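Local coordinates for Thiol:disulfide interchange protein DsbA (Pseudomonas aeruginosa, PDB 4ZL8) that probably forms disulfide bonds in other periplasmic proteins by passing them its own redox-active disulfide, at residues E96-H99 with K104-T107; R62-F67 with Q76-L81; I82-E87 with L126-S131; P45-W50 with V58-L63. The protein carries 1 engineered substitution. All blocks are in the same frame, centred on the assembly; numbering follows the deposited sequence.

Interaction 1: E96-H99 with K104-T107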
loop_
_atom_site.group_PDB
_atom_site.type_symbol
_atom_site.label_atom_id
_atom_site.label_comp_id
_atom_site.label_asym_id
_atom_site.label_seq_id
_atom_site.Cartn_x
_atom_site.Cartn_y
_atom_site.Cartn_z
ATOM N N GLU A 96 -8.574 11.674 -4.329
ATOM C CA GLU A 96 -9.253 12.668 -5.143
ATOM C C GLU A 96 -8.821 14.086 -4.724
ATOM O O GLU A 96 -8.645 14.965 -5.581
ATOM C CB GLU A 96 -10.778 12.497 -5.063
ATOM C CG GLU A 96 -11.526 13.056 -6.265
ATOM C CD GLU A 96 -11.410 12.196 -7.543
ATOM O OE1 GLU A 96 -10.652 11.185 -7.586
ATOM O OE2 GLU A 96 -12.090 12.546 -8.528
ATOM N N ALA A 97 -8.639 14.300 -3.427
ATOM C CA ALA A 97 -8.216 15.624 -2.942
ATOM C C ALA A 97 -6.869 16.023 -3.561
ATOM O O ALA A 97 -6.676 17.144 -4.014
ATOM C CB ALA A 97 -8.112 15.625 -1.438
ATOM N N ILE A 98 -5.951 15.074 -3.571
ATOM C CA ILE A 98 -4.593 15.340 -4.033
ATOM C C ILE A 98 -4.529 15.480 -5.541
ATOM O O ILE A 98 -3.880 16.379 -6.044
ATOM C CB ILE A 98 -3.658 14.246 -3.536
ATOM C CG1 ILE A 98 -3.466 14.390 -2.026
ATOM C CG2 ILE A 98 -2.304 14.291 -4.253
ATOM C CD1 ILE A 98 -2.802 13.198 -1.334
ATOM N N HIS A 99 -5.251 14.644 -6.276
ATOM C CA HIS A 99 -5.102 14.599 -7.723
ATOM C C HIS A 99 -6.138 15.381 -8.494
ATOM O O HIS A 99 -5.890 15.770 -9.605
ATOM C CB HIS A 99 -5.070 13.153 -8.227
ATOM C CG HIS A 99 -3.881 12.408 -7.741
ATOM N ND1 HIS A 99 -2.674 12.417 -8.414
ATOM C CD2 HIS A 99 -3.684 11.687 -6.619
ATOM C CE1 HIS A 99 -1.794 11.713 -7.729
ATOM N NE2 HIS A 99 -2.375 11.259 -6.634
ATOM N N LYS A 104 -2.680 19.855 -1.201
ATOM C CA LYS A 104 -1.353 19.309 -0.955
ATOM C C LYS A 104 -1.285 18.336 0.207
ATOM O O LYS A 104 -0.476 17.408 0.193
ATOM C CB LYS A 104 -0.360 20.447 -0.729
ATOM C CG LYS A 104 -0.318 21.465 -1.851
ATOM C CD LYS A 104 0.042 20.854 -3.204
ATOM C CE LYS A 104 0.164 21.926 -4.288
ATOM N NZ LYS A 104 0.555 21.347 -5.604
ATOM N N LEU A 105 -2.144 18.538 1.204
ATOM C CA LEU A 105 -2.168 17.717 2.415
ATOM C C LEU A 105 -0.755 17.499 2.954
ATOM O O LEU A 105 -0.338 16.375 3.195
ATOM C CB LEU A 105 -2.887 16.380 2.164
ATOM C CG LEU A 105 -4.325 16.519 1.635
ATOM C CD1 LEU A 105 -4.963 15.158 1.498
ATOM C CD2 LEU A 105 -5.202 17.422 2.514
ATOM N N ALA A 106 -0.059 18.616 3.175
ATOM C CA ALA A 106 1.399 18.604 3.353
ATOM C C ALA A 106 1.841 18.796 4.789
ATOM O O ALA A 106 3.025 18.645 5.094
ATOM C CB ALA A 106 2.052 19.648 2.467
ATOM N N THR A 107 0.899 19.133 5.667
ATOM C CA THR A 107 1.176 19.250 7.094
ATOM C C THR A 107 0.028 18.616 7.837
ATOM O O THR A 107 -1.062 18.503 7.291
ATOM C CB THR A 107 1.246 20.704 7.550
ATOM O OG1 THR A 107 -0.034 21.334 7.373
ATOM C CG2 THR A 107 2.299 21.486 6.776
#

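Interaction 2: R62-F67 with Q76-L81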
loop_
_atom_site.group_PDB
_atom_site.type_symbol
_atom_site.label_atom_id
_atom_site.label_comp_id
_atom_site.label_asym_id
_atom_site.label_seq_id
_atom_site.Cartn_x
_atom_site.Cartn_y
_atom_site.Cartn_z
ATOM N N ARG A 62 -2.110 -2.131 1.762
ATOM C CA ARG A 62 -1.298 -1.108 1.184
ATOM C C ARG A 62 -0.218 -0.743 2.166
ATOM O O ARG A 62 -0.431 -0.733 3.374
ATOM C CB ARG A 62 -2.098 0.138 0.846
ATOM C CG ARG A 62 -2.892 0.002 -0.433
ATOM C CD ARG A 62 -3.421 1.344 -0.893
ATOM N NE ARG A 62 -4.242 1.152 -2.078
ATOM C CZ ARG A 62 -5.483 0.699 -2.053
ATOM N NH1 ARG A 62 -6.079 0.432 -0.903
ATOM N NH2 ARG A 62 -6.132 0.541 -3.199
ATOM N N LEU A 63 0.950 -0.440 1.628
ATOM C CA LEU A 63 2.080 -0.014 2.435
ATOM C C LEU A 63 2.640 1.259 1.808
ATOM O O LEU A 63 2.997 1.255 0.634
ATOM C CB LEU A 63 3.166 -1.083 2.418
ATOM C CG LEU A 63 4.307 -0.873 3.416
ATOM C CD1 LEU A 63 3.843 -1.040 4.860
ATOM C CD2 LEU A 63 5.416 -1.862 3.056
ATOM N N PRO A 64 2.702 2.343 2.588
ATOM C CA PRO A 64 3.227 3.574 2.003
ATOM C C PRO A 64 4.723 3.490 1.838
ATOM O O PRO A 64 5.408 3.022 2.741
ATOM C CB PRO A 64 2.869 4.623 3.045
ATOM C CG PRO A 64 2.951 3.890 4.331
ATOM C CD PRO A 64 2.440 2.494 4.023
ATOM N N ALA A 65 5.231 3.950 0.699
ATOM C CA ALA A 65 6.661 4.023 0.434
ATOM C C ALA A 65 7.161 5.309 1.073
ATOM O O ALA A 65 6.724 6.412 0.725
ATOM C CB ALA A 65 6.929 4.006 -1.056
ATOM N N LEU A 66 8.035 5.155 2.061
ATOM C CA LEU A 66 8.536 6.277 2.843
ATOM C C LEU A 66 9.909 6.662 2.310
ATOM O O LEU A 66 10.943 6.416 2.956
ATOM C CB LEU A 66 8.586 5.911 4.330
ATOM C CG LEU A 66 7.254 5.415 4.885
ATOM C CD1 LEU A 66 7.443 4.949 6.321
ATOM C CD2 LEU A 66 6.172 6.477 4.802
ATOM N N PHE A 67 9.899 7.285 1.141
ATOM C CA PHE A 67 11.114 7.557 0.375
ATOM C C PHE A 67 11.566 9.002 0.546
ATOM O O PHE A 67 12.313 9.534 -0.284
ATOM C CB PHE A 67 10.880 7.240 -1.100
ATOM C CG PHE A 67 10.756 5.769 -1.389
ATOM C CD1 PHE A 67 10.891 4.837 -0.366
ATOM C CD2 PHE A 67 10.511 5.312 -2.671
ATOM C CE1 PHE A 67 10.785 3.489 -0.615
ATOM C CE2 PHE A 67 10.403 3.953 -2.920
ATOM C CZ PHE A 67 10.541 3.048 -1.896
ATOM N N GLN A 76 2.729 8.923 6.598
ATOM C CA GLN A 76 2.381 9.042 8.003
ATOM C C GLN A 76 0.867 9.314 8.154
ATOM O O GLN A 76 0.218 8.777 9.058
ATOM C CB GLN A 76 3.234 10.119 8.663
ATOM C CG GLN A 76 3.157 10.098 10.185
ATOM C CD GLN A 76 4.241 10.892 10.847
ATOM O OE1 GLN A 76 5.336 11.054 10.305
ATOM N NE2 GLN A 76 3.953 11.398 12.033
ATOM N N MET A 77 0.283 10.077 7.236
ATOM C CA MET A 77 -1.164 10.263 7.190
ATOM C C MET A 77 -1.852 8.906 6.974
ATOM O O MET A 77 -2.794 8.555 7.698
ATOM C CB MET A 77 -1.544 11.276 6.095
ATOM C CG MET A 77 -3.055 11.330 5.846
ATOM S SD MET A 77 -3.580 12.651 4.742
ATOM C CE MET A 77 -2.715 12.165 3.245
ATOM N N PHE A 78 -1.376 8.128 6.005
ATOM C CA PHE A 78 -1.945 6.802 5.747
ATOM C C PHE A 78 -1.942 5.950 7.008
ATOM O O PHE A 78 -2.953 5.363 7.391
ATOM C CB PHE A 78 -1.159 6.082 4.654
ATOM C CG PHE A 78 -1.569 4.647 4.458
ATOM C CD1 PHE A 78 -2.668 4.323 3.689
ATOM C CD2 PHE A 78 -0.858 3.630 5.046
ATOM C CE1 PHE A 78 -3.053 3.011 3.518
ATOM C CE2 PHE A 78 -1.240 2.318 4.867
ATOM C CZ PHE A 78 -2.342 2.019 4.092
ATOM N N LEU A 79 -0.784 5.869 7.660
ATOM C CA LEU A 79 -0.660 5.010 8.828
ATOM C C LEU A 79 -1.509 5.496 9.998
ATOM O O LEU A 79 -2.041 4.699 10.755
ATOM C CB LEU A 79 0.802 4.862 9.256
ATOM C CG LEU A 79 1.673 4.135 8.256
ATOM C CD1 LEU A 79 3.151 4.267 8.614
ATOM C CD2 LEU A 79 1.298 2.678 8.136
ATOM N N THR A 80 -1.670 6.810 10.108
ATOM C CA THR A 80 -2.528 7.402 11.127
ATOM C C THR A 80 -3.976 6.983 10.890
ATOM O O THR A 80 -4.681 6.579 11.820
ATOM C CB THR A 80 -2.395 8.935 11.154
ATOM O OG1 THR A 80 -1.059 9.269 11.556
ATOM C CG2 THR A 80 -3.356 9.554 12.133
ATOM N N LEU A 81 -4.413 7.067 9.639
ATOM C CA LEU A 81 -5.779 6.697 9.296
ATOM C C LEU A 81 -6.028 5.205 9.519
ATOM O O LEU A 81 -7.096 4.808 9.986
ATOM C CB LEU A 81 -6.083 7.088 7.850
ATOM C CG LEU A 81 -6.055 8.578 7.545
ATOM C CD1 LEU A 81 -6.104 8.822 6.056
ATOM C CD2 LEU A 81 -7.167 9.286 8.260
#

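Interaction 3: I82-E87 with L126-S131. Engineered in segment 82-87: I82 (natural residue Glu).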
loop_
_atom_site.group_PDB
_atom_site.type_symbol
_atom_site.label_atom_id
_atom_site.label_comp_id
_atom_site.label_asym_id
_atom_site.label_seq_id
_atom_site.Cartn_x
_atom_site.Cartn_y
_atom_site.Cartn_z
ATOM N N ILE A 82 -5.053 4.367 9.167
ATOM C CA ILE A 82 -5.138 2.941 9.500
ATOM C C ILE A 82 -5.303 2.715 11.006
ATOM O O ILE A 82 -6.182 1.973 11.442
ATOM C CB ILE A 82 -3.893 2.179 8.994
ATOM C CG1 ILE A 82 -3.890 2.105 7.471
ATOM C CG2 ILE A 82 -3.838 0.784 9.591
ATOM C CD1 ILE A 82 -4.968 1.245 6.883
ATOM N N SER A 83 -4.490 3.383 11.816
ATOM C CA SER A 83 -4.573 3.232 13.264
ATOM C C SER A 83 -5.946 3.633 13.782
ATOM O O SER A 83 -6.507 2.993 14.695
ATOM C CB SER A 83 -3.505 4.110 13.926
ATOM O OG SER A 83 -3.662 4.182 15.334
ATOM N N MET A 84 -6.501 4.687 13.208
ATOM C CA MET A 84 -7.822 5.168 13.606
ATOM C C MET A 84 -8.964 4.297 13.091
ATOM O O MET A 84 -10.103 4.478 13.510
ATOM C CB MET A 84 -8.045 6.587 13.113
ATOM C CG MET A 84 -7.213 7.609 13.828
ATOM S SD MET A 84 -7.483 9.278 13.230
ATOM C CE MET A 84 -9.095 9.648 13.917
ATOM N N GLY A 85 -8.661 3.374 12.181
ATOM C CA GLY A 85 -9.658 2.468 11.642
ATOM C C GLY A 85 -10.527 3.093 10.564
ATOM O O GLY A 85 -11.607 2.567 10.291
ATOM N N VAL A 86 -10.065 4.187 9.958
ATOM C CA VAL A 86 -10.879 4.944 9.007
ATOM C C VAL A 86 -10.273 5.069 7.607
ATOM O O VAL A 86 -10.866 5.722 6.747
ATOM C CB VAL A 86 -11.166 6.372 9.520
ATOM C CG1 VAL A 86 -11.868 6.311 10.864
ATOM C CG2 VAL A 86 -9.886 7.180 9.602
ATOM N N GLU A 87 -9.116 4.469 7.345
ATOM C CA GLU A 87 -8.482 4.704 6.046
ATOM C C GLU A 87 -9.370 4.247 4.915
ATOM O O GLU A 87 -9.476 4.950 3.912
ATOM C CB GLU A 87 -7.102 4.049 5.939
ATOM C CG GLU A 87 -6.187 4.686 4.885
ATOM C CD GLU A 87 -6.421 4.176 3.478
ATOM O OE1 GLU A 87 -6.947 3.064 3.303
ATOM O OE2 GLU A 87 -6.032 4.920 2.535
ATOM N N LEU A 126 -4.696 14.296 15.031
ATOM C CA LEU A 126 -3.448 14.959 15.382
ATOM C C LEU A 126 -2.694 14.200 16.480
ATOM O O LEU A 126 -1.479 14.029 16.371
ATOM C CB LEU A 126 -3.715 16.410 15.773
ATOM C CG LEU A 126 -4.196 17.295 14.609
ATOM C CD1 LEU A 126 -4.618 18.634 15.122
ATOM C CD2 LEU A 126 -3.108 17.463 13.558
ATOM N N SER A 127 -3.380 13.757 17.531
ATOM C CA SER A 127 -2.739 13.007 18.611
ATOM C C SER A 127 -2.144 11.705 18.082
ATOM O O SER A 127 -1.034 11.313 18.454
ATOM C CB SER A 127 -3.745 12.704 19.719
ATOM O OG SER A 127 -3.153 11.955 20.771
ATOM N N THR A 128 -2.884 11.025 17.211
ATOM C CA THR A 128 -2.389 9.777 16.644
ATOM C C THR A 128 -1.209 10.040 15.711
ATOM O O THR A 128 -0.191 9.364 15.760
ATOM C CB THR A 128 -3.513 9.015 15.889
ATOM O OG1 THR A 128 -4.601 8.766 16.774
ATOM C CG2 THR A 128 -3.006 7.684 15.359
ATOM N N TYR A 129 -1.322 11.058 14.863
ATOM C CA TYR A 129 -0.265 11.368 13.918
ATOM C C TYR A 129 1.065 11.579 14.618
ATOM O O TYR A 129 2.097 11.138 14.128
ATOM C CB TYR A 129 -0.659 12.609 13.108
ATOM C CG TYR A 129 0.295 13.001 11.988
ATOM C CD1 TYR A 129 0.088 12.544 10.698
ATOM C CD2 TYR A 129 1.369 13.845 12.216
ATOM C CE1 TYR A 129 0.927 12.909 9.667
ATOM C CE2 TYR A 129 2.222 14.220 11.188
ATOM C CZ TYR A 129 1.996 13.729 9.919
ATOM O OH TYR A 129 2.841 14.085 8.890
ATOM N N ASN A 130 1.037 12.247 15.761
ATOM C CA ASN A 130 2.240 12.593 16.499
ATOM C C ASN A 130 2.636 11.550 17.536
ATOM O O ASN A 130 3.584 11.748 18.289
ATOM C CB ASN A 130 2.055 13.964 17.165
ATOM C CG ASN A 130 1.983 15.087 16.150
ATOM O OD1 ASN A 130 2.778 15.140 15.224
ATOM N ND2 ASN A 130 1.010 15.973 16.309
ATOM N N SER A 131 1.924 10.428 17.563
ATOM C CA SER A 131 2.093 9.447 18.646
ATOM C C SER A 131 3.329 8.563 18.494
ATOM O O SER A 131 3.858 8.348 17.396
ATOM C CB SER A 131 0.880 8.530 18.745
ATOM O OG SER A 131 0.798 7.640 17.633
HETATM O O HOH W 1 -5.833 6.055 16.584
#

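Interaction 4: P45-W50 with V58-L63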
loop_
_atom_site.group_PDB
_atom_site.type_symbol
_atom_site.label_atom_id
_atom_site.label_comp_id
_atom_site.label_asym_id
_atom_site.label_seq_id
_atom_site.Cartn_x
_atom_site.Cartn_y
_atom_site.Cartn_z
ATOM N N PRO A 45 -8.624 2.391 -10.047
ATOM C CA PRO A 45 -9.859 1.766 -10.558
ATOM C C PRO A 45 -9.686 0.294 -10.951
ATOM O O PRO A 45 -10.678 -0.438 -11.092
ATOM C CB PRO A 45 -10.224 2.618 -11.781
ATOM C CG PRO A 45 -9.446 3.877 -11.622
ATOM C CD PRO A 45 -8.233 3.582 -10.816
ATOM N N THR A 46 -8.445 -0.144 -11.090
ATOM C CA THR A 46 -8.160 -1.545 -11.406
ATOM C C THR A 46 -7.971 -2.361 -10.124
ATOM O O THR A 46 -8.606 -3.406 -9.941
ATOM C CB THR A 46 -6.918 -1.647 -12.306
ATOM O OG1 THR A 46 -7.177 -0.958 -13.543
ATOM C CG2 THR A 46 -6.589 -3.095 -12.627
ATOM N N ILE A 47 -7.137 -1.876 -9.216
ATOM C CA ILE A 47 -6.768 -2.673 -8.059
ATOM C C ILE A 47 -7.855 -2.643 -6.971
ATOM O O ILE A 47 -8.045 -3.619 -6.265
ATOM C CB ILE A 47 -5.369 -2.267 -7.495
ATOM C CG1 ILE A 47 -4.912 -3.316 -6.485
ATOM C CG2 ILE A 47 -5.371 -0.848 -6.878
ATOM C CD1 ILE A 47 -3.489 -3.174 -6.072
ATOM N N VAL A 48 -8.594 -1.550 -6.843
ATOM C CA VAL A 48 -9.602 -1.476 -5.785
ATOM C C VAL A 48 -10.666 -2.577 -5.894
ATOM O O VAL A 48 -10.844 -3.350 -4.948
ATOM C CB VAL A 48 -10.227 -0.069 -5.679
ATOM C CG1 VAL A 48 -11.451 -0.082 -4.744
ATOM C CG2 VAL A 48 -9.193 0.945 -5.156
ATOM N N PRO A 49 -11.382 -2.677 -7.018
ATOM C CA PRO A 49 -12.425 -3.707 -7.011
ATOM C C PRO A 49 -11.845 -5.115 -6.884
ATOM O O PRO A 49 -12.445 -5.996 -6.253
ATOM C CB PRO A 49 -13.137 -3.523 -8.356
ATOM C CG PRO A 49 -12.178 -2.745 -9.216
ATOM C CD PRO A 49 -11.312 -1.935 -8.291
ATOM N N TRP A 50 -10.685 -5.350 -7.473
ATOM C CA TRP A 50 -10.034 -6.657 -7.359
ATOM C C TRP A 50 -9.714 -6.980 -5.906
ATOM O O TRP A 50 -9.944 -8.104 -5.426
ATOM C CB TRP A 50 -8.754 -6.639 -8.210
ATOM C CG TRP A 50 -7.854 -7.858 -8.088
ATOM C CD1 TRP A 50 -7.954 -9.004 -8.802
ATOM C CD2 TRP A 50 -6.717 -8.014 -7.237
ATOM N NE1 TRP A 50 -6.953 -9.887 -8.443
ATOM C CE2 TRP A 50 -6.184 -9.302 -7.476
ATOM C CE3 TRP A 50 -6.097 -7.190 -6.290
ATOM C CZ2 TRP A 50 -5.052 -9.785 -6.803
ATOM C CZ3 TRP A 50 -4.966 -7.669 -5.625
ATOM C CH2 TRP A 50 -4.457 -8.955 -5.890
ATOM N N VAL A 58 -6.487 -14.697 1.776
ATOM C CA VAL A 58 -5.595 -13.672 1.254
ATOM C C VAL A 58 -5.756 -12.412 2.109
ATOM O O VAL A 58 -6.854 -12.046 2.487
ATOM C CB VAL A 58 -5.935 -13.370 -0.207
ATOM C CG1 VAL A 58 -5.111 -12.208 -0.728
ATOM C CG2 VAL A 58 -5.719 -14.617 -1.056
ATOM N N HIS A 59 -4.636 -11.761 2.403
ATOM C CA HIS A 59 -4.633 -10.489 3.132
ATOM C C HIS A 59 -3.991 -9.403 2.275
ATOM O O HIS A 59 -2.780 -9.401 2.062
ATOM C CB HIS A 59 -3.851 -10.668 4.430
ATOM C CG HIS A 59 -3.628 -9.415 5.209
ATOM N ND1 HIS A 59 -4.647 -8.562 5.576
ATOM C CD2 HIS A 59 -2.498 -8.907 5.743
ATOM C CE1 HIS A 59 -4.142 -7.556 6.271
ATOM N NE2 HIS A 59 -2.843 -7.751 6.398
ATOM N N PHE A 60 -4.826 -8.512 1.759
ATOM C CA PHE A 60 -4.373 -7.395 0.951
ATOM C C PHE A 60 -4.100 -6.209 1.852
ATOM O O PHE A 60 -4.923 -5.845 2.696
ATOM C CB PHE A 60 -5.433 -7.009 -0.078
ATOM C CG PHE A 60 -5.082 -5.776 -0.853
ATOM C CD1 PHE A 60 -4.180 -5.828 -1.884
ATOM C CD2 PHE A 60 -5.644 -4.567 -0.514
ATOM C CE1 PHE A 60 -3.844 -4.672 -2.579
ATOM C CE2 PHE A 60 -5.312 -3.421 -1.194
ATOM C CZ PHE A 60 -4.418 -3.474 -2.208
ATOM N N VAL A 61 -2.953 -5.578 1.638
ATOM C CA VAL A 61 -2.650 -4.363 2.362
ATOM C C VAL A 61 -1.879 -3.405 1.492
ATOM O O VAL A 61 -1.140 -3.788 0.600
ATOM C CB VAL A 61 -1.872 -4.642 3.622
ATOM C CG1 VAL A 61 -0.549 -5.248 3.277
ATOM C CG2 VAL A 61 -1.718 -3.377 4.462
ATOM N N ARG A 62 -2.110 -2.131 1.762
ATOM C CA ARG A 62 -1.298 -1.108 1.184
ATOM C C ARG A 62 -0.218 -0.743 2.166
ATOM O O ARG A 62 -0.431 -0.733 3.374
ATOM C CB ARG A 62 -2.098 0.138 0.846
ATOM C CG ARG A 62 -2.892 0.002 -0.433
ATOM C CD ARG A 62 -3.421 1.344 -0.893
ATOM N NE ARG A 62 -4.242 1.152 -2.078
ATOM C CZ ARG A 62 -5.483 0.699 -2.053
ATOM N NH1 ARG A 62 -6.079 0.432 -0.903
ATOM N NH2 ARG A 62 -6.132 0.541 -3.199
ATOM N N LEU A 63 0.950 -0.440 1.628
ATOM C CA LEU A 63 2.080 -0.014 2.435
ATOM C C LEU A 63 2.640 1.259 1.808
ATOM O O LEU A 63 2.997 1.255 0.634
ATOM C CB LEU A 63 3.166 -1.083 2.418
ATOM C CG LEU A 63 4.307 -0.873 3.416
ATOM C CD1 LEU A 63 3.843 -1.040 4.860
ATOM C CD2 LEU A 63 5.416 -1.862 3.056
#

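Interaction 1: E96-H99 with K104-T107
L105 pushes one methyl branch, CD1, toward the last turn of helix 87-99, where I98 and A97 receive it. The closest meeting is L105 CD1 with I98 CG1 at 3.9 Å, and the tip of the isoleucine, CD1, is 4.1 Å from the same L105 CD1. The two side chains cross obliquely, and a single leucine methyl meets both CG1 and CD1 of I98. A97 adds its methyl at 4.3 Å, A97 CB to L105 CD1; a side chain this small lets the loop come close to the helix without blocking the leucine. I98 holds CG1 beside its backbone N and anti to the carbonyl carbon (chi1 -71°), which turns CG2 the other way, over one face of the H99 ring. The contact belongs to the helical domain that DsbA proteins insert into the thioredoxin fold, and it folds the link between helices 87-99 and 108-116 back onto the first of them. L105 has a left-handed backbone conformation (phi 45°), turning the chain where the leucine plugs inward against M77 and F114. Further out, K104 O accepts a hydrogen bond from H74 NE2 of helix 70-84. T107 then serves as N-cap of helix 108-116: its short hydroxyl side chain, through OG1, caps the backbone N of E110, whose carboxylate in turn accepts from A106 N.

Interaction 2: R62-F67 with Q76-L81
The aromatic ring of F78 lies against the end of strand 58-64, where P64, R62 O and R62 CB all meet it from one side of its plane. This is the tight part. P64 CD lies 3.6 Å from F78 CD2, and the two side chains cross at about a right angle, while the far end of the phenyl ring brings CZ to 3.4 Å from R62 O and 3.8 Å from R62 CB. F78 reaches the strand because its CG stands anti to the backbone N (chi1 172°), throwing the ring off helix 70-84; the axes of 62-64 and 76-81 come within 8.6 Å, their directions 138° apart. F33 of the neighbouring strand also meets F78 edge-to-face; a large flat residue suits the layer between sheet and helix in this thioredoxin fold.

At L79, which is partly exposed, the fit is looser. L79 offers only its branch point, CG, 4.1 Å from P64 CG, and M138 of helix 132-148 covers part of it. R62 contributes just the start of its side chain, the remainder leading away to carboxylates of E44 and E31. On the far flank T80 OG1 donates to Q76 O at 2.8 Å, reaching that oxygen from the face opposite T80 N and so tying its hydroxyl to its own helix. With no polar bond spanning the two segments, their relative position probably depends on shape and apolar burial.

Interaction 3: I82-E87 with L126-S131
In the helical domain of this DsbA, the last turn of helix 70-84, closed by a Schellman motif, places S83 and M84 beside T128 near the end of helix 122-129. G85 leaves the helix with a positive phi of 79°, a conformation glycine adopts readily, and its N bonds back to the carbonyl O of I82 at 2.9 Å; I82 is an engineered isoleucine, natural glutamate, and takes no part in the contact itself. The second bond of the motif probably joins V86 N to L81 O.

T128 turns both of its branches to use. Its methyl, CG2, stands anti to the backbone N and points at S83, 3.6 Å from S83 OG, whereas OG1, on the other branch, lies 4.1 Å from M84 CG. M84 passes T128 at a slant. OG1 has two polar partners: it bonds to K124 O one turn earlier in its own helix, and it accepts from a water 3.0 Å away. That water also lies 3.1 Å from S83 OG, forming a bridge on the solvent side, S83 being exposed; since S83 has a second conformer, this half of the bridge and the methyl contact are less certain. A threonine suits the spot, with a methyl for packing and a hydroxyl to serve both helix and water.

Beyond T128, S131 N-caps helix 132-148 and binds I134 N through OG. The backbone O of T128 accepts from S131 N and also from S131 OG, which sits 2.7 Å away in the carbonyl plane, on a lone pair, at a C=O···OG angle of 133°.

Interaction 4: P45-W50 with V58-L63
R62 NH2 is salt-bridged to E44 OE2 and, besides, lies among the methyls of V48 and I47, two residues of helix 38-52. V48 CG2 comes at the guanidinium edge, near its plane, 3.7 Å from R62 NH2, with the two side chains crossing at about a right angle. I47 CG2 approaches the same NH2 obliquely at 4.0 Å, and the I47 and R62 side chains slide past each other in opposite directions. R62 NE is paired in turn with E31 OE1 on the adjacent strand, so one carboxylate from helix 38-52 and one from strand 27-33 hold the head group. The arm from CG to NE is extended, which carries the charge from the strand across to the helix.

These segments are part of a beta-alpha-beta crossover: strand 27-33, helix 38-52 and the parallel edge strand 58-64, the core unit of a thioredoxin fold, whose helix starts at the CxxC of C37 and C40. Toward the start of the strand the contact becomes apolar. F60 presents its ring to I47, with F60 CE1 3.8 Å from I47 CD1, and W50 CZ3 sits 4.2 Å from F60 CD1. The F60 ring also turns an edge to R62: F60 CE2 stands 3.9 Å above the guanidinium plane, toward its rim. W50 keeps its indole N-H engaged through D180 OD1, while its six-membered ring leans toward the strand.

The contact therefore joins two regimes: dispersion between bulky hydrocarbons probably helps fasten helix to strand, while the ionic bonds of R62, bordered by methyls, probably fix the helix's position more directionally.

Along the chain, interaction 4 comes first and overlaps interaction 2, with R62 and L63 shared on strand 58-64; interaction 3 follows on helix 70-84, and interaction 1 is nested within the loop that interaction 3 closes. Interactions 2 and 3 both use helix 70-84, with centres about 11 Å apart, and touch where Q76 NE2 probably bonds to Y129 O. Interaction 1, about 14 Å from interaction 2, centre to centre, meets it through L105 CD1 and M77 CE, 4.1 Å apart. Interaction 4 lies about 21 Å, centre to centre, from interactions 1 and 3. Together they lead from the thioredoxin core, through the strand, to the inserted helical domain.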